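Local structure of gamma-glutamylcyclotransferase (Homo sapiens, 3CRY) at residues A39-A44 with G81-M86; E15-F20 with T121-L126; S24-E29 with K141-G146; Q47-D52 with A69-S74. The protein catalyses the formation of 5-oxoproline from gamma-glutamyl dipeptides, releasing the amino acid, and can induce the release of cytochrome c from mitochondria. The protein carries 1 engineered substitution. All coordinates share one frame; numbering follows the deposited sequence. Where two conformers were deposited one is given.

In the fold
From the N terminus, strand 16-21 supplies the first half of contact 2 and residues 24-29 the first half of contact 3; strand 39-46 then begins contact 1, and strand 49-56 contact 4. Contact 4 closes first, pairing 47-52 with 69-74, and is nested inside contact 1, which closes when 81-86 returns beside 39-44. Both lie within the loop that contact 2 closes at 121-126. Contact 3 closes last, at helix 137-149, and crosses contact 2. Contacts 1 and 2 build the barrel, contact 3 packs the turn ending the inferred substrate site against that helix, and contact 4 pairs two strands of a separate small sheet that, like contact 2, reaches the second subunit.

Contact 1: A39-A44 with G81-M86; sequences AFFCVA and GVVWKM
A chi1 of 179° at Val83 swings CG1 away from the backbone N, and the Phe41 ring is turned alike (chi1 -172°); the two side chains lie side by side, Phe41 CD2 3.8 Å from Val83 CG1. The other methyl, Val83 CG2, meets Ala44 CB at 3.8 Å, and Cys42 SG lies 3.9 Å from Val83 CB, so a branched residue fills both directions along the strand. Both Phe41 and Cys42 face Val83 because of a classic beta bulge: Val83 O accepts from Phe41 N at 2.9 Å and from Cys42 N at 3.2 Å. Val83 N answers with a 2.7 Å bond to Cys42 O. Just before the bulge, Phe40 crosses Val82 at about a right angle, with Phe40 CD1 3.8 Å from Val82 CG1. An alanine in place of Val83 would keep the backbone bonds but would probably leave a gap between the Phe41 ring and Ala44 CB. Strand 77-87 lies between 39-46 and 16-21 in the antiparallel sheet; Val83 also packs on Leu18, Val112 and Cys122, while Trp84 NE1 bonds to Asn25 O in the segment leading to helix 28-34.

Contact 2: E15-F20 with T121-L126; sequences ESFLYF and TCRSYL
A beta barrel is closed where Leu18, Tyr19 and Phe20 of strand 16-21 meet Cys122, Arg123 and Ser124 of strand 119-126, the two end strands of the five-stranded sheet. Their short segments run in broadly the same direction, 50° apart, and are stitched by one bridge: Arg123 N gives a bond to Leu18 O at 2.9 Å, and Arg123 O receives Phe20 N at 2.9 Å. Such steep divergence leaves room for only this brief pairing. Small, apolar Cys122 suits the join, for its SG lies 4.1 Å from both Leu18 CB and Phe20 CB, on a side where Val83 also packs. Turned the other way, Arg123 has CG opposite its backbone N (chi1 -171°) and runs extended from there to NE, which carries its methylenes past Phe17, with CD 3.8 Å from Phe17 CE2. The aliphatic stem does the touching; the guanidinium, its plane 76° from the ring, is not stacked on it. The charged end makes salt bridges to Asp95 and to Glu109 of the second subunit, and Asp95 also takes a bond from Tyr125 OH. Tyr19, part of the inferred substrate site, points CE1 at the in-plane edge of the Tyr125 ring, 3.8 Å from CE2, the two side chains crossing at about a right angle; its hydroxyl bonds to Asn25 ND2. Where the backbone pairing ends, a serine side chain prolongs it: Ser124 OG donates to Phe20 O at 2.8 Å.

Contact 3: S24-E29 with K141-G146; sequences SNLLTE and KIICMG. With ACT (acetate ion), chain C.
One oxygen of the bound acetate, atom O, is gripped twice by Ser24, from the backbone N at 3.0 Å and from OG at 2.9 Å, while Ser24 itself rests on helix 137-149. Its chi1 of 61° sets OG between the backbone N and the carbonyl carbon, where it and the N-H meet the same oxygen; Tyr139 OH also bonds to the acetate. Behind this polar end the helix offers apolar side chains: Ile143 CG1 comes 3.8 Å from Ser24 N, and Ile142 CG2 lies 3.9 Å from Ser24 CB. Leu26 crosses Ile143 obliquely, its CD1 4.0 Å from Ile143 CG2. Leu27 reaches over the helix with both methyls: CD1 settles 3.6 Å from Gly146 N, and CD2 meets Ile142 CD1, the two side chains crossing at about a right angle. Gly146 allows this close approach, its CA 3.5 Å from Leu26 O; any side chain there would run into the peptide joining Leu26 and Leu27. Leu26 O is not left without a donor, for Asn150 ND2 bonds to it. Leu27 and Ile142 are further covered by Ile179 of helix 174-181. Ser24, which begins a 3-10 turn, is the last of the inferred substrate-binding residues 19-24, and its grip on acetate, probably from the crystallisation liquor, is consistent with an anion pocket for a substrate carboxylate.

Contact 4: Q47-D52 with A69-S74; sequences QDFKLD and ATIFQS
Over one face of the Phe49 ring lies the methylene Gln73 CG, 3.8 Å from the ring centroid in a CH-pi contact; the two side chains run side by side, and the amide plane is only modestly tilted from the ring. At the ring's edge, in plane, is Gln47 O, and Ile71 CD1 comes to 3.8 Å from Phe49 CD2. The Phe72 ring has Lys50 O over one face and Asp52 CB at its edge, 3.9 Å from CE2, with the Asp52 carboxylate plane 82° from the ring and its OD2 hydrogen-bonded to Tyr130 OH of strand 130-132. Phe72 CG stands between its backbone N and carbonyl carbon (chi1 65°), which swings the ring toward the neighbouring strand, where the long aliphatic chain of Lys50 lies alongside it, CD 3.8 Å from Phe72 CZ. This is the beta hairpin of strands 49-56 and 68-74, antiparallel, in a three-stranded sheet with 130-132. Lys50 N bonds to Phe72 O at 2.9 Å, and Asp52 and Thr70 exchange a pair of backbone bonds. At the corner where the chain leaves the barrel, Ser74 N donates to Asp48 O at 2.9 Å, approaching from 55° above the carbonyl plane. A serine in place of Phe49 would probably open a gap beneath Gln73 CG and beside Ile71 CD1, and lose the packing on Val106 of the second subunit. The Gln73 amide reaches the dimer interface, with NE2 bonded to Tyr105 O of that same subunit.

Contact 1: A39-A44 with G81-M86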
loop_
_atom_site.group_PDB
_atom_site.type_symbol
_atom_site.label_atom_id
_atom_site.label_comp_id
_atom_site.label_asym_id
_atom_site.label_seq_id
_atom_site.Cartn_x
_atom_site.Cartn_y
_atom_site.Cartn_z
ATOM N N ALA A 39 -13.164 19.141 -1.836
ATOM C CA ALA A 39 -12.842 20.355 -2.581
ATOM C C ALA A 39 -11.567 20.168 -3.395
ATOM O O ALA A 39 -10.571 19.617 -2.895
ATOM C CB ALA A 39 -12.688 21.523 -1.629
ATOM N N PHE A 40 -11.591 20.604 -4.653
ATOM C CA PHE A 40 -10.382 20.581 -5.487
ATOM C C PHE A 40 -9.255 21.346 -4.798
ATOM O O PHE A 40 -9.454 22.479 -4.344
ATOM C CB PHE A 40 -10.640 21.208 -6.867
ATOM C CG PHE A 40 -9.401 21.269 -7.747
ATOM C CD1 PHE A 40 -9.023 20.170 -8.518
ATOM C CD2 PHE A 40 -8.604 22.425 -7.786
ATOM C CE1 PHE A 40 -7.873 20.230 -9.326
ATOM C CE2 PHE A 40 -7.445 22.487 -8.587
ATOM C CZ PHE A 40 -7.079 21.371 -9.351
ATOM N N PHE A 41 -8.076 20.716 -4.738
ATOM C CA PHE A 41 -6.883 21.327 -4.132
ATOM C C PHE A 41 -5.807 21.626 -5.172
ATOM O O PHE A 41 -5.362 22.770 -5.280
ATOM C CB PHE A 41 -6.357 20.446 -2.997
ATOM C CG PHE A 41 -5.249 21.067 -2.178
ATOM C CD1 PHE A 41 -5.548 21.990 -1.181
ATOM C CD2 PHE A 41 -3.926 20.671 -2.357
ATOM C CE1 PHE A 41 -4.527 22.555 -0.390
ATOM C CE2 PHE A 41 -2.894 21.229 -1.580
ATOM C CZ PHE A 41 -3.199 22.174 -0.593
ATOM N N CYS A 42 -5.374 20.612 -5.928
ATOM C CA CYS A 42 -4.428 20.847 -7.036
ATOM C C CYS A 42 -4.261 19.598 -7.891
ATOM O O CYS A 42 -4.700 18.513 -7.498
ATOM C CB CYS A 42 -3.064 21.256 -6.485
ATOM S SG CYS A 42 -2.172 19.974 -5.591
ATOM N N VAL A 43 -3.645 19.780 -9.065
ATOM C CA VAL A 43 -3.187 18.689 -9.917
ATOM C C VAL A 43 -1.778 18.320 -9.457
ATOM O O VAL A 43 -0.999 19.199 -9.083
ATOM C CB VAL A 43 -3.134 19.145 -11.390
ATOM C CG1 VAL A 43 -2.545 18.055 -12.284
ATOM C CG2 VAL A 43 -4.546 19.505 -11.868
ATOM N N ALA A 44 -1.465 17.033 -9.466
ATOM C CA ALA A 44 -0.139 16.592 -9.009
ATOM C C ALA A 44 0.344 15.318 -9.692
ATOM O O ALA A 44 -0.466 14.530 -10.212
ATOM C CB ALA A 44 -0.117 16.442 -7.482
ATOM N N GLY A 81 -2.666 12.913 -11.227
ATOM C CA GLY A 81 -3.972 12.826 -10.612
ATOM C C GLY A 81 -4.402 14.157 -10.025
ATOM O O GLY A 81 -3.743 15.184 -10.218
ATOM N N VAL A 82 -5.516 14.108 -9.300
ATOM C CA VAL A 82 -6.111 15.282 -8.654
ATOM C C VAL A 82 -6.011 15.089 -7.149
ATOM O O VAL A 82 -6.383 14.023 -6.631
ATOM C CB VAL A 82 -7.619 15.467 -9.025
ATOM C CG1 VAL A 82 -8.298 16.513 -8.088
ATOM C CG2 VAL A 82 -7.751 15.876 -10.502
ATOM N N VAL A 83 -5.511 16.121 -6.472
ATOM C CA VAL A 83 -5.499 16.168 -5.007
ATOM C C VAL A 83 -6.777 16.866 -4.543
ATOM O O VAL A 83 -7.055 18.023 -4.938
ATOM C CB VAL A 83 -4.231 16.867 -4.444
ATOM C CG1 VAL A 83 -4.294 16.909 -2.940
ATOM C CG2 VAL A 83 -2.945 16.114 -4.916
ATOM N N TRP A 84 -7.539 16.154 -3.710
ATOM C CA TRP A 84 -8.757 16.669 -3.080
ATOM C C TRP A 84 -8.532 16.978 -1.603
ATOM O O TRP A 84 -7.914 16.188 -0.886
ATOM C CB TRP A 84 -9.898 15.642 -3.182
ATOM C CG TRP A 84 -10.307 15.312 -4.597
ATOM C CD1 TRP A 84 -9.901 14.234 -5.331
ATOM C CD2 TRP A 84 -11.187 16.071 -5.442
ATOM N NE1 TRP A 84 -10.470 14.271 -6.585
ATOM C CE2 TRP A 84 -11.266 15.385 -6.683
ATOM C CE3 TRP A 84 -11.931 17.256 -5.266
ATOM C CZ2 TRP A 84 -12.057 15.856 -7.767
ATOM C CZ3 TRP A 84 -12.713 17.728 -6.342
ATOM C CH2 TRP A 84 -12.760 17.023 -7.583
ATOM N N LYS A 85 -9.059 18.112 -1.138
ATOM C CA LYS A 85 -9.041 18.413 0.297
ATOM C C LYS A 85 -10.357 17.952 0.909
ATOM O O LYS A 85 -11.449 18.328 0.440
ATOM C CB LYS A 85 -8.865 19.915 0.521
ATOM C CG LYS A 85 -8.675 20.313 1.984
ATOM C CD LYS A 85 -8.497 21.829 2.040
ATOM C CE LYS A 85 -7.834 22.279 3.320
ATOM N NZ LYS A 85 -7.953 23.770 3.423
ATOM N N MET A 86 -10.252 17.139 1.955
ATOM C CA MET A 86 -11.424 16.561 2.611
ATOM C C MET A 86 -11.351 16.724 4.127
ATOM O O MET A 86 -10.248 16.863 4.686
ATOM C CB MET A 86 -11.530 15.086 2.227
ATOM C CG MET A 86 -11.924 14.882 0.760
ATOM S SD MET A 86 -11.897 13.153 0.236
ATOM C CE MET A 86 -13.331 12.557 1.104
#

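Contact 2: E15-F20 with T121-L126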
loop_
_atom_site.group_PDB
_atom_site.type_symbol
_atom_site.label_atom_id
_atom_site.label_comp_id
_atom_site.label_asym_id
_atom_site.label_seq_id
_atom_site.Cartn_x
_atom_site.Cartn_y
_atom_site.Cartn_z
ATOM N N GLU A 15 -7.853 19.729 10.827
ATOM C CA GLU A 15 -9.242 19.398 10.544
ATOM C C GLU A 15 -9.359 18.612 9.223
ATOM O O GLU A 15 -10.335 17.892 9.019
ATOM C CB GLU A 15 -10.044 20.714 10.503
ATOM C CG GLU A 15 -11.492 20.658 9.978
ATOM C CD GLU A 15 -12.557 20.783 11.075
ATOM O OE1 GLU A 15 -13.635 20.156 10.927
ATOM O OE2 GLU A 15 -12.329 21.515 12.068
ATOM N N SER A 16 -8.350 18.743 8.354
ATOM C CA SER A 16 -8.425 18.234 6.970
ATOM C C SER A 16 -7.324 17.254 6.598
ATOM O O SER A 16 -6.293 17.163 7.266
ATOM C CB SER A 16 -8.387 19.400 5.979
ATOM O OG SER A 16 -9.477 20.271 6.208
ATOM N N PHE A 17 -7.552 16.526 5.507
ATOM C CA PHE A 17 -6.513 15.695 4.923
ATOM C C PHE A 17 -6.573 15.824 3.402
ATOM O O PHE A 17 -7.580 16.261 2.855
ATOM C CB PHE A 17 -6.629 14.228 5.373
ATOM C CG PHE A 17 -7.768 13.473 4.745
ATOM C CD1 PHE A 17 -9.066 13.584 5.255
ATOM C CD2 PHE A 17 -7.544 12.643 3.642
ATOM C CE1 PHE A 17 -10.122 12.874 4.693
ATOM C CE2 PHE A 17 -8.597 11.933 3.060
ATOM C CZ PHE A 17 -9.888 12.043 3.576
ATOM N N LEU A 18 -5.495 15.432 2.739
ATOM C CA LEU A 18 -5.424 15.511 1.272
ATOM C C LEU A 18 -5.500 14.102 0.696
ATOM O O LEU A 18 -4.877 13.175 1.223
ATOM C CB LEU A 18 -4.126 16.187 0.841
ATOM C CG LEU A 18 -3.900 17.616 1.354
ATOM C CD1 LEU A 18 -2.562 18.108 0.918
ATOM C CD2 LEU A 18 -5.009 18.552 0.860
ATOM N N TYR A 19 -6.262 13.959 -0.388
ATOM C CA TYR A 19 -6.552 12.661 -1.013
ATOM C C TYR A 19 -6.132 12.733 -2.493
ATOM O O TYR A 19 -6.576 13.612 -3.213
ATOM C CB TYR A 19 -8.055 12.327 -0.868
ATOM C CG TYR A 19 -8.539 11.263 -1.848
ATOM C CD1 TYR A 19 -7.896 10.015 -1.935
ATOM C CD2 TYR A 19 -9.637 11.489 -2.670
ATOM C CE1 TYR A 19 -8.323 9.039 -2.857
ATOM C CE2 TYR A 19 -10.085 10.511 -3.573
ATOM C CZ TYR A 19 -9.422 9.304 -3.671
ATOM O OH TYR A 19 -9.840 8.349 -4.566
ATOM N N PHE A 20 -5.282 11.798 -2.930
ATOM C CA PHE A 20 -4.793 11.770 -4.313
ATOM C C PHE A 20 -5.603 10.752 -5.117
ATOM O O PHE A 20 -5.541 9.530 -4.853
ATOM C CB PHE A 20 -3.283 11.424 -4.347
ATOM C CG PHE A 20 -2.700 11.267 -5.738
ATOM C CD1 PHE A 20 -2.422 12.399 -6.523
ATOM C CD2 PHE A 20 -2.396 9.991 -6.254
ATOM C CE1 PHE A 20 -1.876 12.271 -7.827
ATOM C CE2 PHE A 20 -1.821 9.858 -7.535
ATOM C CZ PHE A 20 -1.561 11.007 -8.320
ATOM N N THR A 121 2.020 15.647 0.813
ATOM C CA THR A 121 1.742 14.300 1.359
ATOM C C THR A 121 0.248 13.971 1.295
ATOM O O THR A 121 -0.582 14.706 1.857
ATOM C CB THR A 121 2.279 14.150 2.800
ATOM O OG1 THR A 121 3.682 14.451 2.799
ATOM C CG2 THR A 121 2.058 12.734 3.341
ATOM N N CYS A 122 -0.096 12.847 0.652
ATOM C CA CYS A 122 -1.501 12.490 0.420
ATOM C C CYS A 122 -1.883 11.072 0.841
ATOM O O CYS A 122 -1.065 10.163 0.770
ATOM C CB CYS A 122 -1.829 12.585 -1.076
ATOM S SG CYS A 122 -1.683 14.230 -1.781
ATOM N N ARG A 123 -3.139 10.902 1.237
ATOM C CA ARG A 123 -3.747 9.566 1.331
ATOM C C ARG A 123 -4.151 9.110 -0.082
ATOM O O ARG A 123 -4.609 9.915 -0.899
ATOM C CB ARG A 123 -4.979 9.635 2.238
ATOM C CG ARG A 123 -5.632 8.282 2.629
ATOM C CD ARG A 123 -6.875 8.544 3.488
ATOM N NE ARG A 123 -7.389 7.348 4.184
ATOM C CZ ARG A 123 -6.895 6.882 5.342
ATOM N NH1 ARG A 123 -5.861 7.476 5.931
ATOM N NH2 ARG A 123 -7.426 5.802 5.912
ATOM N N SER A 124 -3.939 7.830 -0.379
ATOM C CA SER A 124 -4.457 7.221 -1.608
ATOM C C SER A 124 -4.740 5.746 -1.341
ATOM O O SER A 124 -4.790 5.325 -0.163
ATOM C CB SER A 124 -3.468 7.416 -2.788
ATOM O OG SER A 124 -4.146 7.266 -4.040
ATOM N N TYR A 125 -4.927 4.974 -2.419
ATOM C CA TYR A 125 -5.345 3.564 -2.378
ATOM C C TYR A 125 -4.732 2.843 -3.544
ATOM O O TYR A 125 -4.595 3.426 -4.623
ATOM C CB TYR A 125 -6.873 3.435 -2.501
ATOM C CG TYR A 125 -7.599 4.131 -1.369
ATOM C CD1 TYR A 125 -7.897 3.443 -0.190
ATOM C CD2 TYR A 125 -7.945 5.485 -1.466
ATOM C CE1 TYR A 125 -8.550 4.084 0.869
ATOM C CE2 TYR A 125 -8.594 6.134 -0.411
ATOM C CZ TYR A 125 -8.885 5.420 0.747
ATOM O OH TYR A 125 -9.515 6.063 1.775
ATOM N N LEU A 126 -4.360 1.579 -3.323
ATOM C CA LEU A 126 -4.030 0.700 -4.451
ATOM C C LEU A 126 -4.378 -0.763 -4.163
ATOM O O LEU A 126 -4.595 -1.140 -2.997
ATOM C CB LEU A 126 -2.564 0.893 -4.873
ATOM C CG LEU A 126 -1.486 0.605 -3.802
ATOM C CD1 LEU A 126 -1.326 -0.875 -3.478
ATOM C CD2 LEU A 126 -0.143 1.205 -4.274
#

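Contact 3: S24-E29 with K141-G146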
loop_
_atom_site.group_PDB
_atom_site.type_symbol
_atom_site.label_atom_id
_atom_site.label_comp_id
_atom_site.label_asym_id
_atom_site.label_seq_id
_atom_site.Cartn_x
_atom_site.Cartn_y
_atom_site.Cartn_z
ATOM N N SER A 24 -11.695 7.044 -11.230
ATOM C CA SER A 24 -12.987 7.722 -11.503
ATOM C C SER A 24 -13.186 8.925 -10.589
ATOM O O SER A 24 -13.995 9.809 -10.905
ATOM C CB SER A 24 -14.181 6.762 -11.382
ATOM O OG SER A 24 -14.248 6.248 -10.064
ATOM N N ASN A 25 -12.462 8.959 -9.463
ATOM C CA ASN A 25 -12.498 10.158 -8.599
ATOM C C ASN A 25 -11.752 11.393 -9.167
ATOM O O ASN A 25 -11.718 12.444 -8.527
ATOM C CB ASN A 25 -12.061 9.845 -7.153
ATOM C CG ASN A 25 -13.147 9.104 -6.349
ATOM O OD1 ASN A 25 -14.352 9.173 -6.656
ATOM N ND2 ASN A 25 -12.715 8.399 -5.313
ATOM N N LEU A 26 -11.177 11.270 -10.366
ATOM C CA LEU A 26 -10.728 12.448 -11.115
ATOM C C LEU A 26 -11.891 13.378 -11.488
ATOM O O LEU A 26 -11.674 14.587 -11.674
ATOM C CB LEU A 26 -10.026 12.029 -12.416
ATOM C CG LEU A 26 -8.656 11.375 -12.281
ATOM C CD1 LEU A 26 -8.208 10.865 -13.666
ATOM C CD2 LEU A 26 -7.620 12.347 -11.666
ATOM N N LEU A 27 -13.105 12.822 -11.615
ATOM C CA LEU A 27 -14.274 13.602 -12.045
ATOM C C LEU A 27 -15.042 14.175 -10.850
ATOM O O LEU A 27 -15.461 13.445 -9.956
ATOM C CB LEU A 27 -15.216 12.750 -12.906
ATOM C CG LEU A 27 -16.370 13.547 -13.532
ATOM C CD1 LEU A 27 -15.860 14.557 -14.580
ATOM C CD2 LEU A 27 -17.382 12.579 -14.138
ATOM N N THR A 28 -15.226 15.489 -10.854
ATOM C CA THR A 28 -15.837 16.175 -9.694
ATOM C C THR A 28 -17.234 15.628 -9.375
ATOM O O THR A 28 -17.546 15.357 -8.201
ATOM C CB THR A 28 -15.855 17.689 -9.930
ATOM O OG1 THR A 28 -14.525 18.108 -10.222
ATOM C CG2 THR A 28 -16.352 18.444 -8.706
ATOM N N GLU A 29 -18.079 15.455 -10.393
ATOM C CA GLU A 29 -19.423 14.927 -10.140
ATOM C C GLU A 29 -19.424 13.493 -9.600
ATOM O O GLU A 29 -20.309 13.121 -8.822
ATOM C CB GLU A 29 -20.342 15.042 -11.359
ATOM C CG GLU A 29 -21.827 15.009 -10.944
ATOM C CD GLU A 29 -22.802 15.057 -12.111
ATOM O OE1 GLU A 29 -22.361 15.278 -13.253
ATOM O OE2 GLU A 29 -24.023 14.856 -11.882
ATOM N N LYS A 141 -14.446 6.517 -19.939
ATOM C CA LYS A 141 -15.035 7.808 -20.253
ATOM C C LYS A 141 -15.013 8.734 -19.041
ATOM O O LYS A 141 -14.607 9.893 -19.147
ATOM C CB LYS A 141 -16.451 7.638 -20.799
ATOM C CG LYS A 141 -16.481 7.248 -22.275
ATOM C CD LYS A 141 -17.909 7.032 -22.777
ATOM C CE LYS A 141 -17.953 6.862 -24.287
ATOM N NZ LYS A 141 -17.660 5.473 -24.681
ATOM N N ILE A 142 -15.437 8.213 -17.893
ATOM C CA ILE A 142 -15.442 9.017 -16.647
ATOM C C ILE A 142 -14.026 9.510 -16.289
ATOM O O ILE A 142 -13.824 10.685 -15.976
ATOM C CB ILE A 142 -16.095 8.239 -15.490
ATOM C CG1 ILE A 142 -17.584 7.995 -15.774
ATOM C CG2 ILE A 142 -15.888 8.946 -14.138
ATOM C CD1 ILE A 142 -18.468 9.216 -15.748
ATOM N N ILE A 143 -13.043 8.614 -16.390
ATOM C CA ILE A 143 -11.639 8.976 -16.143
ATOM C C ILE A 143 -11.169 10.070 -17.098
ATOM O O ILE A 143 -10.561 11.055 -16.673
ATOM C CB ILE A 143 -10.741 7.706 -16.206
ATOM C CG1 ILE A 143 -10.983 6.879 -14.932
ATOM C CG2 ILE A 143 -9.237 8.051 -16.332
ATOM C CD1 ILE A 143 -10.352 5.487 -14.954
ATOM N N CYS A 144 -11.450 9.903 -18.392
ATOM C CA CYS A 144 -11.038 10.915 -19.377
ATOM C C CYS A 144 -11.732 12.274 -19.147
ATOM O O CYS A 144 -11.096 13.357 -19.247
ATOM C CB CYS A 144 -11.273 10.398 -20.795
ATOM S SG CYS A 144 -10.100 9.105 -21.225
ATOM N N MET A 145 -13.009 12.222 -18.790
ATOM C CA MET A 145 -13.771 13.451 -18.471
ATOM C C MET A 145 -13.168 14.192 -17.287
ATOM O O MET A 145 -13.009 15.415 -17.322
ATOM C CB MET A 145 -15.225 13.112 -18.163
ATOM C CG MET A 145 -16.046 12.797 -19.407
ATOM S SD MET A 145 -17.714 12.235 -18.981
ATOM C CE MET A 145 -18.380 13.668 -18.136
ATOM N N GLY A 146 -12.843 13.433 -16.241
ATOM C CA GLY A 146 -12.261 14.026 -15.028
ATOM C C GLY A 146 -10.889 14.623 -15.312
ATOM O O GLY A 146 -10.546 15.696 -14.793
HETATM C C ACT C . -11.923 4.233 -8.357
HETATM O O ACT C . -11.954 4.533 -9.579
HETATM O OXT ACT C . -11.747 5.196 -7.558
HETATM C CH3 ACT C . -12.079 2.817 -7.855
#

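Contact 4: Q47-D52 with A69-S74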
loop_
_atom_site.group_PDB
_atom_site.type_symbol
_atom_site.label_atom_id
_atom_site.label_comp_id
_atom_site.label_asym_id
_atom_site.label_seq_id
_atom_site.Cartn_x
_atom_site.Cartn_y
_atom_site.Cartn_z
ATOM N N GLN A 47 5.566 10.309 -8.928
ATOM C CA GLN A 47 6.753 9.800 -9.615
ATOM C C GLN A 47 6.965 8.300 -9.324
ATOM O O GLN A 47 6.729 7.833 -8.198
ATOM C CB GLN A 47 7.969 10.647 -9.181
ATOM C CG GLN A 47 9.107 10.761 -10.193
ATOM C CD GLN A 47 8.655 11.269 -11.555
ATOM O OE1 GLN A 47 8.630 10.510 -12.513
ATOM N NE2 GLN A 47 8.257 12.537 -11.631
ATOM N N ASP A 48 7.405 7.546 -10.328
ATOM C CA ASP A 48 7.830 6.163 -10.178
ATOM C C ASP A 48 6.690 5.200 -9.790
ATOM O O ASP A 48 6.900 4.212 -9.076
ATOM C CB ASP A 48 9.038 6.033 -9.219
ATOM C CG ASP A 48 10.233 6.900 -9.650
ATOM O OD1 ASP A 48 10.615 6.850 -10.839
ATOM O OD2 ASP A 48 10.760 7.659 -8.803
ATOM N N PHE A 49 5.495 5.483 -10.313
ATOM C CA PHE A 49 4.365 4.551 -10.276
ATOM C C PHE A 49 3.773 4.465 -11.677
ATOM O O PHE A 49 3.947 5.406 -12.487
ATOM C CB PHE A 49 3.262 5.056 -9.339
ATOM C CG PHE A 49 3.510 4.796 -7.865
ATOM C CD1 PHE A 49 4.442 5.553 -7.155
ATOM C CD2 PHE A 49 2.754 3.828 -7.175
ATOM C CE1 PHE A 49 4.644 5.338 -5.787
ATOM C CE2 PHE A 49 2.963 3.614 -5.814
ATOM C CZ PHE A 49 3.892 4.372 -5.126
ATOM N N LYS A 50 3.076 3.361 -11.950
ATOM C CA LYS A 50 2.436 3.117 -13.251
ATOM C C LYS A 50 0.964 2.789 -13.033
ATOM O O LYS A 50 0.617 2.074 -12.072
ATOM C CB LYS A 50 3.134 1.960 -13.975
ATOM C CG LYS A 50 2.552 1.602 -15.335
ATOM C CD LYS A 50 3.326 0.427 -15.972
ATOM C CE LYS A 50 2.825 0.110 -17.380
ATOM N NZ LYS A 50 3.446 1.022 -18.381
ATOM N N LEU A 51 0.107 3.293 -13.919
ATOM C CA LEU A 51 -1.338 3.046 -13.859
ATOM C C LEU A 51 -1.676 1.679 -14.483
ATOM O O LEU A 51 -1.126 1.306 -15.531
ATOM C CB LEU A 51 -2.068 4.171 -14.629
ATOM C CG LEU A 51 -3.602 4.162 -14.652
ATOM C CD1 LEU A 51 -4.177 4.528 -13.297
ATOM C CD2 LEU A 51 -4.105 5.124 -15.713
ATOM N N ASP A 52 -2.587 0.933 -13.862
ATOM C CA ASP A 52 -3.027 -0.352 -14.401
ATOM C C ASP A 52 -4.528 -0.461 -14.101
ATOM O O ASP A 52 -5.099 0.396 -13.397
ATOM C CB ASP A 52 -2.247 -1.516 -13.764
ATOM C CG ASP A 52 -2.381 -2.834 -14.523
ATOM O OD1 ASP A 52 -2.880 -2.876 -15.679
ATOM O OD2 ASP A 52 -1.989 -3.859 -13.927
ATOM N N ALA A 69 -9.209 1.017 -11.561
ATOM C CA ALA A 69 -7.863 1.573 -11.587
ATOM C C ALA A 69 -7.037 1.174 -10.373
ATOM O O ALA A 69 -7.544 1.141 -9.255
ATOM C CB ALA A 69 -7.914 3.110 -11.686
ATOM N N THR A 70 -5.758 0.933 -10.619
ATOM C CA THR A 70 -4.772 0.736 -9.537
ATOM C C THR A 70 -3.416 1.294 -9.969
ATOM O O THR A 70 -3.236 1.684 -11.131
ATOM C CB THR A 70 -4.687 -0.752 -9.104
ATOM O OG1 THR A 70 -3.849 -0.877 -7.931
ATOM C CG2 THR A 70 -4.089 -1.628 -10.248
ATOM N N ILE A 71 -2.478 1.374 -9.034
ATOM C CA ILE A 71 -1.113 1.861 -9.341
ATOM C C ILE A 71 -0.119 0.937 -8.663
ATOM O O ILE A 71 -0.441 0.285 -7.646
ATOM C CB ILE A 71 -0.874 3.329 -8.896
ATOM C CG1 ILE A 71 -1.163 3.512 -7.387
ATOM C CG2 ILE A 71 -1.735 4.306 -9.759
ATOM C CD1 ILE A 71 -0.872 4.925 -6.816
ATOM N N PHE A 72 1.070 0.840 -9.247
ATOM C CA PHE A 72 2.128 0.041 -8.621
ATOM C C PHE A 72 3.494 0.673 -8.868
ATOM O O PHE A 72 3.656 1.460 -9.806
ATOM C CB PHE A 72 2.052 -1.433 -9.047
ATOM C CG PHE A 72 2.311 -1.684 -10.523
ATOM C CD1 PHE A 72 3.617 -1.697 -11.032
ATOM C CD2 PHE A 72 1.248 -1.961 -11.391
ATOM C CE1 PHE A 72 3.852 -1.958 -12.394
ATOM C CE2 PHE A 72 1.472 -2.228 -12.750
ATOM C CZ PHE A 72 2.764 -2.226 -13.252
ATOM N N GLN A 73 4.456 0.381 -7.997
ATOM C CA GLN A 73 5.782 1.011 -8.122
ATOM C C GLN A 73 6.538 0.548 -9.369
ATOM O O GLN A 73 6.640 -0.661 -9.653
ATOM C CB GLN A 73 6.577 0.793 -6.827
ATOM C CG GLN A 73 6.004 1.628 -5.690
ATOM C CD GLN A 73 6.450 1.159 -4.346
ATOM O OE1 GLN A 73 6.240 -0.010 -3.986
ATOM N NE2 GLN A 73 7.066 2.069 -3.578
ATOM N N SER A 74 7.044 1.522 -10.120
ATOM C CA SER A 74 7.705 1.274 -11.405
ATOM C C SER A 74 8.671 2.429 -11.699
ATOM O O SER A 74 8.240 3.513 -12.121
ATOM C CB SER A 74 6.639 1.157 -12.509
ATOM O OG SER A 74 7.189 0.716 -13.747
#